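Local coordinates for Low molecular weight phosphotyrosine phosphatase family protein (Streptococcus pyogenes, PDB 5GOT) that probably hydrolyses the phosphate ester of phosphotyrosine in proteins, as a member of the low molecular weight protein tyrosine phosphatase family, at residues S35-D40 with K66-I71; F76-I82 with W101-Y106; F108-P114 with T125-V129; I25-M31 with L140-Y145. One frame throughout, in Å; residues are numbered along the deposited sequence.

Contact 1 of 4, residues S35-D40 with K66-I71; sequences SRATSD and KCSKQI
Arg36 lays its guanidinium flat against the aliphatic chain of Lys69, whose CD stands 3.8 Å above the guanidinium plane, over its centre. The two side chains run side by side in the same direction, and a bend at chi2 (-81°) turns Arg36 to lie along its neighbour. Arg36 NH2 and Lys69 NZ are 4.0 Å apart; salt bridges from Arg36 to Glu34 and Asp75 should offset this closeness of like charges. The backbones join in a single bridge: Ala37 N donates to Lys69 O (2.8 Å), and Ile71 N to Ala37 O (2.9 Å), where the small Ala37 is well suited to so close an approach. Gln70, extended beyond CG, sends NE2 almost straight to Thr38 O (2.8 Å), approaching from above that carbonyl's plane. Ser35 O is gripped from opposite faces, by Lys66 NZ at 3.2 Å and by its neighbour Arg36 NH1 at 2.9 Å. Lys66 NZ also bonds Asn11, in the loop that by sequence is the family's phosphate-binding P-loop. The loop 66-71 thus pairs with the end of edge strand 31-37, whose other neighbour is strand 2-8, while Ile71 packs on Leu93 and Met96 of helix 87-96.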
loop_
_atom_site.group_PDB
_atom_site.type_symbol
_atom_site.label_atom_id
_atom_site.label_comp_id
_atom_site.label_asym_id
_atom_site.label_seq_id
_atom_site.Cartn_x
_atom_site.Cartn_y
_atom_site.Cartn_z
ATOM N N SER A 35 -2.496 -1.941 5.107
ATOM C CA SER A 35 -3.176 -1.213 4.044
ATOM C C SER A 35 -4.604 -0.896 4.467
ATOM O O SER A 35 -5.181 -1.554 5.340
ATOM C CB SER A 35 -3.161 -1.986 2.707
ATOM O OG SER A 35 -3.843 -3.241 2.799
ATOM N N ARG A 36 -5.168 0.139 3.845
ATOM C CA ARG A 36 -6.499 0.616 4.198
ATOM C C ARG A 36 -7.195 1.186 2.972
ATOM O O ARG A 36 -6.578 1.419 1.923
ATOM C CB ARG A 36 -6.448 1.706 5.279
ATOM C CG ARG A 36 -5.889 1.279 6.612
ATOM C CD ARG A 36 -6.907 0.542 7.483
ATOM N NE ARG A 36 -6.342 0.380 8.816
ATOM C CZ ARG A 36 -5.480 -0.577 9.142
ATOM N NH1 ARG A 36 -5.108 -1.481 8.238
ATOM N NH2 ARG A 36 -4.990 -0.631 10.374
ATOM N N ALA A 37 -8.486 1.462 3.141
ATOM C CA ALA A 37 -9.331 2.096 2.139
ATOM C C ALA A 37 -9.665 3.519 2.564
ATOM O O ALA A 37 -9.804 3.802 3.754
ATOM C CB ALA A 37 -10.643 1.327 1.948
ATOM N N THR A 38 -9.833 4.418 1.586
ATOM C CA THR A 38 -10.382 5.727 1.950
ATOM C C THR A 38 -11.881 5.650 2.207
ATOM O O THR A 38 -12.408 6.432 3.006
ATOM C CB THR A 38 -10.106 6.783 0.869
ATOM O OG1 THR A 38 -10.786 6.436 -0.342
ATOM C CG2 THR A 38 -8.620 6.889 0.588
ATOM N N SER A 39 -12.577 4.718 1.554
ATOM C CA SER A 39 -14.031 4.610 1.618
ATOM C C SER A 39 -14.467 3.372 2.389
ATOM O O SER A 39 -13.657 2.521 2.767
ATOM C CB SER A 39 -14.637 4.540 0.220
ATOM O OG SER A 39 -14.516 3.215 -0.274
ATOM N N ASP A 40 -15.795 3.301 2.579
ATOM C CA ASP A 40 -16.601 2.190 3.075
ATOM C C ASP A 40 -16.893 1.134 2.032
ATOM O O ASP A 40 -17.398 0.066 2.390
ATOM C CB ASP A 40 -17.972 2.704 3.530
ATOM C CG ASP A 40 -18.120 2.692 4.991
ATOM O OD1 ASP A 40 -17.161 2.253 5.664
ATOM O OD2 ASP A 40 -19.193 3.112 5.481
ATOM N N LYS A 66 -7.028 -11.309 5.116
ATOM C CA LYS A 66 -7.067 -9.866 4.898
ATOM C C LYS A 66 -8.387 -9.454 4.258
ATOM O O LYS A 66 -8.853 -10.082 3.302
ATOM C CB LYS A 66 -5.890 -9.416 4.023
ATOM C CG LYS A 66 -6.036 -7.991 3.460
ATOM C CD LYS A 66 -5.974 -6.904 4.531
ATOM C CE LYS A 66 -6.133 -5.518 3.908
ATOM N NZ LYS A 66 -6.413 -4.448 4.922
ATOM N N CYS A 67 -8.988 -8.403 4.804
ATOM C CA CYS A 67 -10.236 -7.828 4.324
ATOM C C CYS A 67 -10.092 -6.312 4.238
ATOM O O CYS A 67 -9.285 -5.703 4.946
ATOM C CB CYS A 67 -11.414 -8.185 5.248
ATOM S SG CYS A 67 -11.832 -9.974 5.270
ATOM N N SER A 68 -10.896 -5.714 3.363
ATOM C CA SER A 68 -10.907 -4.270 3.191
ATOM C C SER A 68 -11.259 -3.590 4.506
ATOM O O SER A 68 -12.243 -3.950 5.156
ATOM C CB SER A 68 -11.913 -3.881 2.118
ATOM O OG SER A 68 -12.039 -2.477 2.034
ATOM N N LYS A 69 -10.448 -2.608 4.901
ATOM C CA LYS A 69 -10.634 -1.887 6.160
ATOM C C LYS A 69 -10.431 -0.396 5.911
ATOM O O LYS A 69 -9.404 0.009 5.349
ATOM C CB LYS A 69 -9.658 -2.396 7.234
ATOM C CG LYS A 69 -9.792 -1.726 8.612
ATOM C CD LYS A 69 -8.918 -2.414 9.669
ATOM C CE LYS A 69 -8.859 -1.570 10.981
ATOM N NZ LYS A 69 -8.218 -2.283 12.160
ATOM N N GLN A 70 -11.424 0.411 6.287
ATOM C CA GLN A 70 -11.333 1.847 6.081
ATOM C C GLN A 70 -10.380 2.459 7.101
ATOM O O GLN A 70 -10.331 2.032 8.261
ATOM C CB GLN A 70 -12.712 2.502 6.179
ATOM C CG GLN A 70 -12.712 3.987 5.819
ATOM C CD GLN A 70 -14.103 4.611 5.780
ATOM O OE1 GLN A 70 -15.005 4.229 6.535
ATOM N NE2 GLN A 70 -14.276 5.586 4.899
ATOM N N ILE A 71 -9.589 3.437 6.646
ATOM C CA ILE A 71 -8.615 4.089 7.517
ATOM C C ILE A 71 -9.344 4.867 8.607
ATOM O O ILE A 71 -10.412 5.450 8.374
ATOM C CB ILE A 71 -7.682 4.986 6.682
ATOM C CG1 ILE A 71 -6.505 5.478 7.536
ATOM C CG2 ILE A 71 -8.446 6.145 6.078
ATOM C CD1 ILE A 71 -5.359 6.069 6.727
HETATM O O HOH W 1 -3.646 -4.546 6.118
HETATM O O HOH W 2 -13.757 -0.338 1.883
#

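Contact 2 of 4, residues F76-I82 with W101-Y106; sequences FNTFDYI and WDSKIY
Lys104 and the carbonyls around the end of helix 73-78 supply the polar side-chain bonds of this contact. The Lys104 ammonium donates to Phe76 O at 2.7 Å and to Phe79 O at 2.9 Å, and a third bond goes to a water that also binds Asn77 O. A bend at chi3 (78°) brings NZ in among these acceptors, and the long, flexible lysine chain suits a group that must cross from one segment to the other. Backbone bonds form a second class: Ile82 N meets Lys104 O at 2.8 Å and Tyr106 N meets Ile82 O, setting Ile82 beside Ile105 in parallel register. The aromatic contacts come third. Phe76 CB sits over the five-membered ring of Trp101, 4.0 Å from its centroid, a CH-pi contact, and Phe76 O lies over the centre of the same indole face; the two rings are nearly parallel but slid apart. Ile105 CD1 reaches the edge of the Phe76 ring, 4.1 Å from CE1. Tyr81 and Tyr106 meet obliquely, planes at 44°, with Tyr81 CD2 3.4 Å from Tyr106 CE1. Strands 81-84 and 105-107, joined through helix 87-96 in a beta-alpha-beta crossover, are therefore paired at their start. A positive charge set against carbonyls at a helix's C-terminal end probably gains from the helix dipole as well as from its bonds.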
loop_
_atom_site.group_PDB
_atom_site.type_symbol
_atom_site.label_atom_id
_atom_site.label_comp_id
_atom_site.label_asym_id
_atom_site.label_seq_id
_atom_site.Cartn_x
_atom_site.Cartn_y
_atom_site.Cartn_z
ATOM N N PHE A 76 -4.401 7.441 11.340
ATOM C CA PHE A 76 -3.692 8.678 11.015
ATOM C C PHE A 76 -2.709 9.069 12.112
ATOM O O PHE A 76 -1.681 9.690 11.823
ATOM C CB PHE A 76 -4.672 9.827 10.777
ATOM C CG PHE A 76 -5.331 9.806 9.434
ATOM C CD1 PHE A 76 -4.661 10.283 8.308
ATOM C CD2 PHE A 76 -6.633 9.354 9.294
ATOM C CE1 PHE A 76 -5.283 10.289 7.063
ATOM C CE2 PHE A 76 -7.259 9.354 8.056
ATOM C CZ PHE A 76 -6.581 9.823 6.934
ATOM N N ASN A 77 -3.007 8.715 13.373
ATOM C CA ASN A 77 -2.103 9.022 14.481
ATOM C C ASN A 77 -0.962 8.022 14.580
ATOM O O ASN A 77 0.168 8.397 14.923
ATOM C CB ASN A 77 -2.871 9.043 15.805
ATOM C CG ASN A 77 -3.561 10.366 16.054
ATOM O OD1 ASN A 77 -2.967 11.285 16.617
ATOM N ND2 ASN A 77 -4.819 10.474 15.627
ATOM N N THR A 78 -1.243 6.752 14.292
ATOM C CA THR A 78 -0.278 5.681 14.517
ATOM C C THR A 78 0.731 5.547 13.378
ATOM O O THR A 78 1.923 5.332 13.628
ATOM C CB THR A 78 -1.017 4.359 14.712
ATOM O OG1 THR A 78 -2.077 4.549 15.657
ATOM C CG2 THR A 78 -0.058 3.283 15.221
ATOM N N PHE A 79 0.292 5.622 12.125
ATOM C CA PHE A 79 1.207 5.339 11.023
ATOM C C PHE A 79 2.162 6.505 10.793
ATOM O O PHE A 79 1.803 7.671 10.964
ATOM C CB PHE A 79 0.430 5.011 9.744
ATOM C CG PHE A 79 -0.187 3.636 9.761
ATOM C CD1 PHE A 79 0.597 2.504 9.557
ATOM C CD2 PHE A 79 -1.536 3.474 10.002
ATOM C CE1 PHE A 79 0.029 1.228 9.586
ATOM C CE2 PHE A 79 -2.109 2.200 10.052
ATOM C CZ PHE A 79 -1.318 1.083 9.837
ATOM N N ASP A 80 3.402 6.173 10.444
ATOM C CA ASP A 80 4.387 7.183 10.092
ATOM C C ASP A 80 4.249 7.639 8.647
ATOM O O ASP A 80 4.489 8.809 8.341
ATOM C CB ASP A 80 5.792 6.632 10.328
ATOM C CG ASP A 80 6.017 6.227 11.769
ATOM O OD1 ASP A 80 5.593 6.994 12.666
ATOM O OD2 ASP A 80 6.610 5.150 11.998
ATOM N N TYR A 81 3.873 6.732 7.750
ATOM C CA TYR A 81 3.772 7.038 6.338
ATOM C C TYR A 81 2.480 6.437 5.819
ATOM O O TYR A 81 2.249 5.237 5.967
ATOM C CB TYR A 81 4.971 6.481 5.562
ATOM C CG TYR A 81 6.311 6.866 6.151
ATOM C CD1 TYR A 81 6.895 6.101 7.158
ATOM C CD2 TYR A 81 6.994 7.990 5.701
ATOM C CE1 TYR A 81 8.121 6.447 7.704
ATOM C CE2 TYR A 81 8.222 8.349 6.243
ATOM C CZ TYR A 81 8.780 7.571 7.242
ATOM O OH TYR A 81 10.001 7.909 7.787
ATOM N N ILE A 82 1.644 7.271 5.227
ATOM C CA ILE A 82 0.368 6.857 4.675
ATOM C C ILE A 82 0.457 7.160 3.193
ATOM O O ILE A 82 0.524 8.330 2.797
ATOM C CB ILE A 82 -0.799 7.589 5.342
ATOM C CG1 ILE A 82 -0.694 7.386 6.857
ATOM C CG2 ILE A 82 -2.107 7.076 4.806
ATOM C CD1 ILE A 82 -1.548 8.317 7.687
ATOM N N TRP A 101 -2.548 16.010 9.094
ATOM C CA TRP A 101 -1.434 15.079 8.992
ATOM C C TRP A 101 -0.810 15.083 7.598
ATOM O O TRP A 101 -0.295 14.052 7.152
ATOM C CB TRP A 101 -1.891 13.656 9.308
ATOM C CG TRP A 101 -2.649 13.539 10.580
ATOM C CD1 TRP A 101 -4.015 13.486 10.741
ATOM C CD2 TRP A 101 -2.084 13.462 11.884
ATOM N NE1 TRP A 101 -4.324 13.376 12.084
ATOM C CE2 TRP A 101 -3.157 13.359 12.803
ATOM C CE3 TRP A 101 -0.773 13.469 12.370
ATOM C CZ2 TRP A 101 -2.950 13.264 14.174
ATOM C CZ3 TRP A 101 -0.571 13.361 13.738
ATOM C CH2 TRP A 101 -1.650 13.265 14.620
ATOM N N ASP A 102 -0.858 16.212 6.885
ATOM C CA ASP A 102 -0.500 16.169 5.468
ATOM C C ASP A 102 0.937 15.719 5.260
ATOM O O ASP A 102 1.252 15.125 4.225
ATOM C CB ASP A 102 -0.731 17.528 4.817
ATOM C CG ASP A 102 -2.180 17.786 4.544
ATOM O OD1 ASP A 102 -3.000 16.886 4.812
ATOM O OD2 ASP A 102 -2.503 18.879 4.048
ATOM N N SER A 103 1.817 15.965 6.234
ATOM C CA SER A 103 3.212 15.588 6.066
ATOM C C SER A 103 3.459 14.091 6.221
ATOM O O SER A 103 4.568 13.634 5.916
ATOM C CB SER A 103 4.113 16.358 7.043
ATOM O OG SER A 103 4.038 15.803 8.336
ATOM N N LYS A 104 2.484 13.299 6.663
ATOM C CA LYS A 104 2.665 11.853 6.567
ATOM C C LYS A 104 2.011 11.238 5.330
ATOM O O LYS A 104 2.081 10.017 5.157
ATOM C CB LYS A 104 2.167 11.141 7.836
ATOM C CG LYS A 104 1.207 11.906 8.696
ATOM C CD LYS A 104 0.656 11.047 9.844
ATOM C CE LYS A 104 1.638 10.894 11.008
ATOM N NZ LYS A 104 0.983 10.178 12.161
ATOM N N ILE A 105 1.416 12.036 4.448
ATOM C CA ILE A 105 0.671 11.502 3.306
ATOM C C ILE A 105 1.488 11.675 2.029
ATOM O O ILE A 105 1.929 12.788 1.701
ATOM C CB ILE A 105 -0.710 12.167 3.204
ATOM C CG1 ILE A 105 -1.508 11.851 4.492
ATOM C CG2 ILE A 105 -1.462 11.682 1.978
ATOM C CD1 ILE A 105 -2.871 12.526 4.583
ATOM N N TYR A 106 1.681 10.565 1.305
ATOM C CA TYR A 106 2.550 10.479 0.140
ATOM C C TYR A 106 1.819 9.825 -1.026
ATOM O O TYR A 106 0.910 9.015 -0.839
ATOM C CB TYR A 106 3.809 9.630 0.408
ATOM C CG TYR A 106 4.738 10.115 1.516
ATOM C CD1 TYR A 106 4.421 9.904 2.854
ATOM C CD2 TYR A 106 5.954 10.730 1.217
ATOM C CE1 TYR A 106 5.268 10.320 3.870
ATOM C CE2 TYR A 106 6.819 11.154 2.238
ATOM C CZ TYR A 106 6.465 10.933 3.558
ATOM O OH TYR A 106 7.288 11.328 4.597
HETATM O O HOH W 3 1.777 11.141 14.806
#

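Contact 3 of 4, residues F108-P114 with T125-V129; sequences FREGGVP and TYQLV
This is an apolar contact centred on Leu128, without a hydrogen bond across it, in which the loop leaving strand 105-107 settles on helix 122-140. The two Leu128 methyls part to meet different partners. CD1 presses on Pro114 CD at 3.5 Å, a tight fit of a leucine methyl on the rigid proline ring, the side chains crossing at about a right angle, while CD2 stands 3.9 Å above the guanidinium of Arg109, over its centre. That flat group is held in position by its own loop: NH1 donates to Gly112 O at 2.9 Å, with the carbonyl oxygen in the guanidinium plane. The bond closes over a type II turn from Arg109 to Gly112, whose third position has a positive phi (87°) that glycine, here Gly111, adopts readily. The Phe108 ring turns its edge to the backbone oxygens of Leu128 and Val129, CZ lying 3.5 Å from Val129 O. Val113 CG1 fills in between Thr125 CG2 (4.2 Å) and Val129 CG2. Val113 O also accepts from Arg14, by sequence the arginine of the CX5R P-loop. The loop runs on into an Asp-Pro pair, consistent with the D-loop that borders the active site in low molecular weight tyrosine phosphatases.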
loop_
_atom_site.group_PDB
_atom_site.type_symbol
_atom_site.label_atom_id
_atom_site.label_comp_id
_atom_site.label_asym_id
_atom_site.label_seq_id
_atom_site.Cartn_x
_atom_site.Cartn_y
_atom_site.Cartn_z
ATOM N N PHE A 108 2.179 7.087 -3.930
ATOM C CA PHE A 108 2.974 5.872 -4.100
ATOM C C PHE A 108 4.057 6.018 -5.165
ATOM O O PHE A 108 5.189 5.561 -4.965
ATOM C CB PHE A 108 2.063 4.685 -4.440
ATOM C CG PHE A 108 2.802 3.391 -4.595
ATOM C CD1 PHE A 108 3.117 2.622 -3.483
ATOM C CD2 PHE A 108 3.159 2.924 -5.859
ATOM C CE1 PHE A 108 3.798 1.420 -3.618
ATOM C CE2 PHE A 108 3.831 1.728 -6.004
ATOM C CZ PHE A 108 4.161 0.974 -4.877
ATOM N N ARG A 109 3.726 6.614 -6.310
ATOM C CA ARG A 109 4.711 6.841 -7.352
ATOM C C ARG A 109 4.237 8.003 -8.212
ATOM O O ARG A 109 3.043 8.140 -8.479
ATOM C CB ARG A 109 4.944 5.578 -8.208
ATOM C CG ARG A 109 3.800 5.225 -9.147
ATOM C CD ARG A 109 4.092 3.942 -9.958
ATOM N NE ARG A 109 5.276 4.048 -10.809
ATOM C CZ ARG A 109 5.268 4.529 -12.052
ATOM N NH1 ARG A 109 4.138 4.966 -12.590
ATOM N NH2 ARG A 109 6.392 4.584 -12.757
ATOM N N GLU A 110 5.177 8.848 -8.622
ATOM C CA GLU A 110 4.822 9.992 -9.449
ATOM C C GLU A 110 4.201 9.524 -10.760
ATOM O O GLU A 110 4.675 8.570 -11.383
ATOM C CB GLU A 110 6.062 10.854 -9.699
ATOM C CG GLU A 110 6.554 11.521 -8.413
ATOM C CD GLU A 110 5.509 12.445 -7.824
ATOM O OE1 GLU A 110 5.100 13.400 -8.515
ATOM O OE2 GLU A 110 5.070 12.217 -6.670
ATOM N N GLY A 111 3.118 10.190 -11.161
ATOM C CA GLY A 111 2.289 9.718 -12.262
ATOM C C GLY A 111 1.201 8.737 -11.852
ATOM O O GLY A 111 0.071 8.798 -12.352
ATOM N N GLY A 112 1.536 7.802 -10.971
ATOM C CA GLY A 112 0.551 6.971 -10.307
ATOM C C GLY A 112 0.616 5.525 -10.772
ATOM O O GLY A 112 1.418 5.141 -11.622
ATOM N N VAL A 113 -0.242 4.719 -10.164
ATOM C CA VAL A 113 -0.399 3.313 -10.519
ATOM C C VAL A 113 -1.743 3.163 -11.224
ATOM O O VAL A 113 -2.780 3.485 -10.630
ATOM C CB VAL A 113 -0.314 2.410 -9.280
ATOM C CG1 VAL A 113 -0.539 0.974 -9.661
ATOM C CG2 VAL A 113 1.043 2.565 -8.616
ATOM N N PRO A 114 -1.773 2.725 -12.482
ATOM C CA PRO A 114 -3.056 2.535 -13.170
ATOM C C PRO A 114 -3.983 1.651 -12.345
ATOM O O PRO A 114 -3.550 0.698 -11.696
ATOM C CB PRO A 114 -2.658 1.872 -14.492
ATOM C CG PRO A 114 -1.231 2.288 -14.701
ATOM C CD PRO A 114 -0.627 2.356 -13.329
ATOM N N THR A 125 -0.078 -3.691 -12.979
ATOM C CA THR A 125 -0.145 -3.248 -11.588
ATOM C C THR A 125 0.989 -3.851 -10.777
ATOM O O THR A 125 1.677 -3.153 -10.019
ATOM C CB THR A 125 -1.495 -3.635 -10.964
ATOM O OG1 THR A 125 -2.568 -3.124 -11.762
ATOM C CG2 THR A 125 -1.614 -3.082 -9.542
ATOM N N TYR A 126 1.193 -5.158 -10.920
ATOM C CA TYR A 126 2.232 -5.817 -10.146
ATOM C C TYR A 126 3.597 -5.226 -10.459
ATOM O O TYR A 126 4.365 -4.904 -9.547
ATOM C CB TYR A 126 2.223 -7.323 -10.410
ATOM C CG TYR A 126 3.411 -8.009 -9.787
ATOM C CD1 TYR A 126 3.449 -8.269 -8.430
ATOM C CD2 TYR A 126 4.513 -8.367 -10.557
ATOM C CE1 TYR A 126 4.548 -8.867 -7.850
ATOM C CE2 TYR A 126 5.616 -8.973 -9.978
ATOM C CZ TYR A 126 5.623 -9.215 -8.626
ATOM O OH TYR A 126 6.709 -9.821 -8.047
ATOM N N GLN A 127 3.919 -5.070 -11.747
ATOM C CA GLN A 127 5.242 -4.563 -12.111
ATOM C C GLN A 127 5.473 -3.167 -11.542
ATOM O O GLN A 127 6.568 -2.861 -11.057
ATOM C CB GLN A 127 5.422 -4.552 -13.631
ATOM C CG GLN A 127 5.302 -5.918 -14.318
ATOM C CD GLN A 127 6.329 -6.933 -13.821
ATOM O OE1 GLN A 127 7.389 -6.571 -13.297
ATOM N NE2 GLN A 127 6.019 -8.213 -13.987
ATOM N N LEU A 128 4.452 -2.305 -11.585
ATOM C CA LEU A 128 4.620 -0.946 -11.060
ATOM C C LEU A 128 4.649 -0.919 -9.539
ATOM O O LEU A 128 5.351 -0.088 -8.944
ATOM C CB LEU A 128 3.507 -0.049 -11.591
ATOM C CG LEU A 128 3.639 0.100 -13.101
ATOM C CD1 LEU A 128 2.409 0.742 -13.706
ATOM C CD2 LEU A 128 4.893 0.903 -13.419
ATOM N N VAL A 129 3.877 -1.794 -8.892
ATOM C CA VAL A 129 3.892 -1.861 -7.435
ATOM C C VAL A 129 5.225 -2.404 -6.955
ATOM O O VAL A 129 5.795 -1.936 -5.964
ATOM C CB VAL A 129 2.722 -2.732 -6.950
ATOM C CG1 VAL A 129 2.942 -3.192 -5.512
ATOM C CG2 VAL A 129 1.439 -1.964 -7.084
#

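Contact 4 of 4, residues I25-M31 with L140-Y145; sequences IVSSDVM and LMSKEY
Val26 opens the contact by setting its CG2 methyl 3.5 Å from Tyr145 OH, the valine and tyrosine side chains crossing at about a right angle. Next, Ser27 N donates to a water at 2.8 Å, and that water also hydrogen-bonds the Tyr145 hydroxyl near the ring plane, so the phenol is tied to the loop indirectly. Ser27 O then takes bonds from both Val30 N and Met31 N, a tight turn that presents Val30 to the other segment. Val30 meets Met141 tip to tip, CG2 to CE at 3.5 Å, and its CG1 leans obliquely on Tyr145 CE2 at 4.0 Å. Met141, bent at chi2 and chi3, folds back until CE stands 3.4 Å above the plane of the Tyr145 ring, over its centre. Met31 ends the walk, its CE 3.7 Å from Met141 SD and 4.2 Å from Leu140 CD1; a long unbranched thioether can thread between such neighbours. Ser142 is the N-cap of helix 143-148, OG accepting from Tyr145 N at 3.0 Å, which helps place the tyrosine. The Tyr145 ring also stacks on His149, apparently part of a C-terminal histidine tag. The contact is thus mainly dispersive, thioether and methyl groups against a phenol ring, with one water as its polar link.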
loop_
_atom_site.group_PDB
_atom_site.type_symbol
_atom_site.label_atom_id
_atom_site.label_comp_id
_atom_site.label_asym_id
_atom_site.label_seq_id
_atom_site.Cartn_x
_atom_site.Cartn_y
_atom_site.Cartn_z
ATOM N N ILE A 25 9.797 -7.881 0.724
ATOM C CA ILE A 25 11.136 -7.350 0.512
ATOM C C ILE A 25 11.727 -6.707 1.759
ATOM O O ILE A 25 12.876 -6.273 1.724
ATOM C CB ILE A 25 11.182 -6.362 -0.673
ATOM C CG1 ILE A 25 10.307 -5.134 -0.417
ATOM C CG2 ILE A 25 10.781 -7.056 -1.976
ATOM C CD1 ILE A 25 10.600 -3.983 -1.374
ATOM N N VAL A 26 10.993 -6.655 2.870
ATOM C CA VAL A 26 11.535 -6.107 4.109
ATOM C C VAL A 26 10.886 -6.817 5.293
ATOM O O VAL A 26 9.710 -7.189 5.247
ATOM C CB VAL A 26 11.346 -4.571 4.164
ATOM C CG1 VAL A 26 9.883 -4.194 4.122
ATOM C CG2 VAL A 26 11.988 -4.006 5.400
ATOM N N SER A 27 11.670 -7.004 6.359
ATOM C CA SER A 27 11.272 -7.841 7.487
ATOM C C SER A 27 10.305 -7.120 8.409
ATOM O O SER A 27 10.440 -5.922 8.668
ATOM C CB SER A 27 12.488 -8.277 8.309
ATOM O OG SER A 27 13.290 -9.216 7.611
ATOM N N SER A 28 9.339 -7.888 8.925
ATOM C CA SER A 28 8.417 -7.433 9.959
ATOM C C SER A 28 9.127 -6.811 11.163
ATOM O O SER A 28 8.513 -6.038 11.907
ATOM C CB SER A 28 7.560 -8.627 10.389
ATOM O OG SER A 28 6.880 -8.373 11.600
ATOM N N ASP A 29 10.410 -7.114 11.361
ATOM C CA ASP A 29 11.147 -6.607 12.510
ATOM C C ASP A 29 11.640 -5.182 12.309
ATOM O O ASP A 29 11.933 -4.496 13.296
ATOM C CB ASP A 29 12.336 -7.526 12.816
ATOM C CG ASP A 29 11.903 -8.937 13.217
ATOM O OD1 ASP A 29 10.956 -9.067 14.022
ATOM O OD2 ASP A 29 12.510 -9.915 12.725
ATOM N N VAL A 30 11.734 -4.716 11.068
ATOM C CA VAL A 30 12.229 -3.372 10.804
ATOM C C VAL A 30 11.198 -2.470 10.124
ATOM O O VAL A 30 11.361 -1.239 10.152
ATOM C CB VAL A 30 13.541 -3.423 9.987
ATOM C CG1 VAL A 30 13.276 -3.757 8.546
ATOM C CG2 VAL A 30 14.337 -2.132 10.124
ATOM N N MET A 31 10.114 -3.007 9.557
ATOM C CA MET A 31 9.041 -2.164 9.038
ATOM C C MET A 31 7.690 -2.821 9.279
ATOM O O MET A 31 7.512 -4.016 9.017
ATOM C CB MET A 31 9.230 -1.874 7.543
ATOM C CG MET A 31 8.307 -0.784 7.012
ATOM S SD MET A 31 8.426 -0.538 5.227
ATOM C CE MET A 31 10.102 0.061 5.047
ATOM N N LEU A 140 13.120 4.844 2.554
ATOM C CA LEU A 140 12.818 4.730 3.976
ATOM C C LEU A 140 13.904 4.038 4.790
ATOM O O LEU A 140 13.967 4.251 6.004
ATOM C CB LEU A 140 11.493 3.979 4.167
ATOM C CG LEU A 140 10.302 4.701 3.542
ATOM C CD1 LEU A 140 9.076 3.816 3.560
ATOM C CD2 LEU A 140 10.043 5.988 4.306
ATOM N N MET A 141 14.756 3.219 4.179
ATOM C CA MET A 141 15.760 2.497 4.941
ATOM C C MET A 141 17.084 3.254 4.934
ATOM O O MET A 141 17.390 4.014 4.011
ATOM C CB MET A 141 15.954 1.083 4.397
ATOM C CG MET A 141 14.666 0.263 4.314
ATOM S SD MET A 141 13.720 0.136 5.846
ATOM C CE MET A 141 14.848 -0.785 6.883
ATOM N N SER A 142 17.861 3.056 5.993
ATOM C CA SER A 142 19.170 3.683 6.079
ATOM C C SER A 142 20.092 3.122 5.005
ATOM O O SER A 142 19.881 2.024 4.478
ATOM C CB SER A 142 19.799 3.437 7.447
ATOM O OG SER A 142 20.160 2.070 7.578
ATOM N N LYS A 143 21.144 3.881 4.692
ATOM C CA LYS A 143 22.122 3.387 3.731
ATOM C C LYS A 143 22.772 2.101 4.222
ATOM O O LYS A 143 23.020 1.181 3.432
ATOM C CB LYS A 143 23.178 4.453 3.450
ATOM C CG LYS A 143 24.149 4.030 2.371
ATOM C CD LYS A 143 24.926 5.209 1.839
ATOM C CE LYS A 143 26.085 4.728 0.974
ATOM N NZ LYS A 143 25.641 3.694 0.003
ATOM N N GLU A 144 23.023 2.006 5.530
ATOM C CA GLU A 144 23.631 0.806 6.093
ATOM C C GLU A 144 22.725 -0.404 5.917
ATOM O O GLU A 144 23.196 -1.499 5.579
ATOM C CB GLU A 144 23.950 1.026 7.575
ATOM C CG GLU A 144 24.653 2.371 7.872
ATOM C CD GLU A 144 23.673 3.526 8.168
ATOM O OE1 GLU A 144 23.130 3.599 9.308
ATOM O OE2 GLU A 144 23.426 4.380 7.278
ATOM N N TYR A 145 21.418 -0.234 6.131
ATOM C CA TYR A 145 20.493 -1.330 5.856
ATOM C C TYR A 145 20.577 -1.745 4.394
ATOM O O TYR A 145 20.675 -2.938 4.077
ATOM C CB TYR A 145 19.054 -0.947 6.217
ATOM C CG TYR A 145 18.040 -2.032 5.883
ATOM C CD1 TYR A 145 17.488 -2.129 4.607
ATOM C CD2 TYR A 145 17.639 -2.959 6.835
ATOM C CE1 TYR A 145 16.571 -3.115 4.290
ATOM C CE2 TYR A 145 16.708 -3.952 6.527
ATOM C CZ TYR A 145 16.191 -4.026 5.243
ATOM O OH TYR A 145 15.278 -4.998 4.915
HETATM O O HOH W 4 14.484 -6.684 6.559
#

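Contact 1 is largely buried, the others partly so, and contact 4 lies farthest from the centre of the chain. Contacts 1 and 2 reach the two outermost strands of the same parallel sheet, 31-37 and 105-107; both add side-chain hydrogen bonds to backbone pairing, and they touch directly, Ile71 packing on Ile82 and Phe76. Contacts 3 and 4 instead set loops against the C-terminal helical region with no direct hydrogen bond between their segments, one by close apolar fit, the other by methionines and a water. Contact 4 closes a loop of chain that encloses the other three, and meets contact 2 where Tyr81 packs on Leu140.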